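Local atomic coordinates of ferulic acid esterase, AmCE1/Fae1A (Anaeromyces mucronatus, PDB entry 5CXX), a protein that probably acts as a feruloyl esterase, hydrolysing the ester bonds that ferulic acid makes, and holds ferulic acid in its pocket in this crystal. Residues G188-S191 / F192-K195; T220-S223 / V224-Q227. All blocks are in the same frame, centred on the assembly; numbering follows the deposited sequence.

Contact 1 of 2, residues G188-S191 / F192-K195. With FER (3-(4-hydroxy-3-methoxyphenyl)-2-propenoic acid), chain D.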
# COMPACT_ATOMS: atom_id res chain seq x y z
N GLY A 188 3.27 -6.89 -20.10
CA GLY A 188 3.19 -5.53 -20.65
C GLY A 188 4.55 -5.09 -21.17
O GLY A 188 5.49 -5.86 -21.14
N GLU A 189 4.61 -3.88 -21.73
CA GLU A 189 5.86 -3.38 -22.33
C GLU A 189 5.92 -1.88 -22.05
O GLU A 189 4.91 -1.20 -22.15
CB GLU A 189 5.91 -3.65 -23.87
CG GLU A 189 7.07 -2.95 -24.51
CD GLU A 189 8.22 -3.88 -24.84
OE1 GLU A 189 8.05 -5.11 -24.63
OE2 GLU A 189 9.26 -3.39 -25.35
N ASP A 190 7.09 -1.36 -21.66
CA ASP A 190 7.19 0.11 -21.49
C ASP A 190 8.58 0.61 -21.83
O ASP A 190 9.48 -0.15 -22.20
CB ASP A 190 6.78 0.55 -20.08
CG ASP A 190 7.88 0.35 -19.02
OD1 ASP A 190 8.85 -0.40 -19.24
OD2 ASP A 190 7.69 0.93 -17.95
N SER A 191 8.74 1.93 -21.71
CA SER A 191 9.98 2.56 -22.13
C SER A 191 11.10 2.44 -21.08
O SER A 191 12.25 2.63 -21.40
CB SER A 191 9.72 4.04 -22.43
OG SER A 191 9.27 4.66 -21.20
N PHE A 192 10.76 2.20 -19.84
CA PHE A 192 11.76 2.11 -18.77
C PHE A 192 12.50 0.79 -18.77
O PHE A 192 13.74 0.78 -18.59
CB PHE A 192 11.04 2.30 -17.42
CG PHE A 192 10.57 3.70 -17.19
CD1 PHE A 192 9.32 4.10 -17.61
CD2 PHE A 192 11.39 4.61 -16.55
CE1 PHE A 192 8.88 5.41 -17.45
CE2 PHE A 192 10.97 5.92 -16.38
CZ PHE A 192 9.69 6.32 -16.85
N SER A 193 11.79 -0.34 -18.92
CA SER A 193 12.54 -1.59 -18.98
C SER A 193 12.04 -2.60 -20.01
O SER A 193 12.44 -3.77 -19.98
CB SER A 193 12.62 -2.27 -17.61
OG SER A 193 11.33 -2.52 -17.11
N GLY A 194 11.27 -2.14 -20.99
CA GLY A 194 11.03 -3.06 -22.10
C GLY A 194 9.96 -4.06 -21.72
O GLY A 194 8.93 -3.70 -21.13
N LYS A 195 10.17 -5.32 -22.11
CA LYS A 195 9.17 -6.37 -21.85
C LYS A 195 9.04 -6.63 -20.38
O LYS A 195 10.07 -6.73 -19.69
CB LYS A 195 9.60 -7.70 -22.53
CG LYS A 195 9.27 -7.74 -24.02
CD LYS A 195 9.11 -9.20 -24.52
CE LYS A 195 9.35 -9.38 -26.02
NZ LYS A 195 8.28 -10.24 -26.63
C4 FER D . 8.72 0.24 -14.77
C5 FER D . 8.57 1.64 -14.61
C6 FER D . 8.39 2.16 -13.36
C3 FER D . 8.61 -0.59 -13.64
C2 FER D . 8.46 -0.09 -12.38
C1 FER D . 8.33 1.28 -12.23
C10 FER D . 8.39 -2.73 -12.81
C7 FER D . 8.19 1.82 -10.85
C8 FER D . 8.39 3.10 -10.51
C9 FER D . 8.20 3.50 -9.04
O1 FER D . 7.90 2.67 -8.14
O2 FER D . 8.40 4.71 -8.73
O4 FER D . 8.90 -0.39 -15.97
O3 FER D . 8.73 -1.92 -13.94

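Contact 2 of 2, residues T220-S223 / V224-Q227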
# COMPACT_ATOMS: atom_id res chain seq x y z
N THR A 220 -3.76 11.70 -14.16
CA THR A 220 -4.06 11.59 -15.62
C THR A 220 -2.76 11.77 -16.43
O THR A 220 -2.71 11.42 -17.60
CB THR A 220 -5.05 12.64 -16.09
OG1 THR A 220 -4.58 13.92 -15.67
CG2 THR A 220 -6.45 12.38 -15.46
N ASN A 221 -1.69 12.27 -15.79
CA ASN A 221 -0.48 12.64 -16.53
C ASN A 221 0.75 12.07 -15.83
O ASN A 221 1.74 12.78 -15.62
CB ASN A 221 -0.34 14.15 -16.63
CG ASN A 221 -1.46 14.75 -17.49
OD1 ASN A 221 -2.60 14.90 -17.04
ND2 ASN A 221 -1.15 15.02 -18.76
N ASP A 222 0.65 10.79 -15.47
CA ASP A 222 1.74 10.15 -14.72
C ASP A 222 2.79 9.71 -15.75
O ASP A 222 2.56 8.76 -16.51
CB ASP A 222 1.21 8.95 -13.89
CG ASP A 222 2.28 8.40 -12.98
OD1 ASP A 222 3.42 8.16 -13.46
OD2 ASP A 222 2.00 8.19 -11.79
N SER A 223 3.95 10.37 -15.69
CA SER A 223 5.04 10.17 -16.65
C SER A 223 5.86 8.88 -16.34
O SER A 223 6.72 8.48 -17.19
CB SER A 223 5.98 11.40 -16.63
OG SER A 223 6.50 11.52 -15.33
N VAL A 224 5.59 8.22 -15.22
CA VAL A 224 6.41 7.07 -14.81
C VAL A 224 5.64 5.76 -15.06
O VAL A 224 6.24 4.83 -15.61
CB VAL A 224 6.79 7.16 -13.35
CG1 VAL A 224 7.54 5.89 -12.80
CG2 VAL A 224 7.67 8.42 -13.15
N VAL A 225 4.35 5.72 -14.67
CA VAL A 225 3.61 4.47 -14.89
C VAL A 225 2.51 4.61 -15.96
O VAL A 225 1.89 3.63 -16.27
CB VAL A 225 2.99 3.90 -13.56
CG1 VAL A 225 4.11 3.65 -12.49
CG2 VAL A 225 1.87 4.81 -12.96
N GLY A 226 2.28 5.82 -16.47
CA GLY A 226 1.45 6.01 -17.66
C GLY A 226 0.06 5.43 -17.52
O GLY A 226 -0.66 5.74 -16.55
N GLN A 227 -0.25 4.53 -18.46
CA GLN A 227 -1.59 3.94 -18.54
C GLN A 227 -1.64 2.60 -17.86
O GLN A 227 -2.68 1.88 -18.00
CB GLN A 227 -1.98 3.80 -20.00
CG GLN A 227 -2.09 5.19 -20.64
CD GLN A 227 -3.23 5.99 -20.07
OE1 GLN A 227 -4.38 5.57 -20.17
NE2 GLN A 227 -2.93 7.13 -19.47
O HOH W 1 -1.19 8.54 -16.40

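Contact 1 of 2, residues G188-S191 / F192-K195
Across a tight hairpin, Asp190 and Gly194 form an antiparallel hydrogen-bonded pair, Asp190 N giving to Gly194 O at 3.0 Å and Gly194 N to Asp190 O at 2.9 Å, while Glu189 and Lys195 make the non-hydrogen-bonded pair next to it. Gly194 sits where the backbone angles would jam any side chain against the carbonyl oxygen of Ser193. At the loop end, the carboxylate of Asp190 divides its work. With CG lodged between the backbone N and the carbonyl carbon (chi1 79°), the group folds over the turn, and OD1 takes the N-H of Ser193 at 3.0 Å, an almost straight bond (175°) that arrives on the syn side, somewhat out of the carboxylate plane. Together with the Gly194 N bond to the Asp190 carbonyl, this makes an asx-motif. OD2 serves the ligand instead: the phenolic O4 of ferulic acid donates to Asp190 OD2 at 2.7 Å. That same OD2 lies at the edge of the Phe192 ring, near its plane and 3.6 Å from CD1. The ring meets C5 of ferulic acid obliquely and also packs on Phe114. Ser193 OG has its firmer partner in the hydroxyl of Tyr119; any bond to the ligand O4 is weak at best. At the neighbouring pair the Glu189 side chain crosses that of Lys195 at an angle, OE1 lying against Lys195 CG, yet Glu189 OE1 stays 5.5 Å from Lys195 NZ, so no salt bridge joins them. Replacing Asp190 by an alanine would probably leave both the phenol and the N-H of Ser193 without their acceptor, setting the turn freer to move. The chemistry is consistent with a carboxylate held in place by its own turn, one oxygen fastened to the backbone and the other presented to the phenol.

Contact 2 of 2, residues T220-S223 / V224-Q227
Asp222 lays its carboxylate over the turn that follows it, crossing the side chain of Val225 at a slant, with OD2 3.6 Å from Val225 CG2. The carboxylate gets there because CG stands anti to its own backbone N (chi1 -172°), beside the carbonyl carbon, and therefore on the side where the chain turns. Its two oxygens then face different tasks. OD1 is gripped by two backbone N-H groups in succession: Val224 N meets Asp222 OD1 at 2.8 Å, nearly in line with the C-O bond, and Val225 N reaches Asp222 OD1 at 2.9 Å from above the carboxylate plane, 52° out of it. Two donors, one near the C-O axis and one above the plane, help to fix the rotation of the group, while OD2 is hydrogen-bonded to His253 ND1. A main-chain bond, Gly226 N to Asp222 O at 3.0 Å, closes the loop and completes an asx-motif; at Gly226 the backbone takes a positive phi, which favours glycine. One water reinforces the closure, accepting from Asp222 N and donating to Gly226 O.

The two valines turn their branches to different neighbours. Val225, beside the carboxylate, packs on Ser156 and His253. Val224 also touches His253, and its CG1 comes within 3.7 Å of C8 of ferulic acid, making it part of the pocket wall. Ser223, whose CB points away from the turn, is tied through OG to Asp252, on the loop that carries His253. The position after strand 213-219, the hydrogen bond to His253 and the nearness of Ser156 at a GxSxG nucleophile elbow are consistent with Asp222 being the acid of a Ser-His-Asp catalytic triad, as in the alpha/beta-hydrolase fold.

In the fold
Both contacts are asx-motifs headed by an aspartate, one principle put to two uses. Contact 1 lies at the surface, in a small two-stranded hairpin apart from the main sheet, and spends its second carboxylate oxygen on the ligand's phenol. Contact 2 is partly buried, in the loop between strand 213-219 of the main sheet and helix 228-238, and turns the corresponding oxygen to a histidine, probably for catalysis. Strand pairing adds to the first turn; the second, with no strand partner, is closed by one main-chain bond, two N-H bonds to the carboxylate and a bridging water. They meet where Phe192 CE1 packs 3.3 Å from Val224 O, and both supply residues to the ferulic acid pocket.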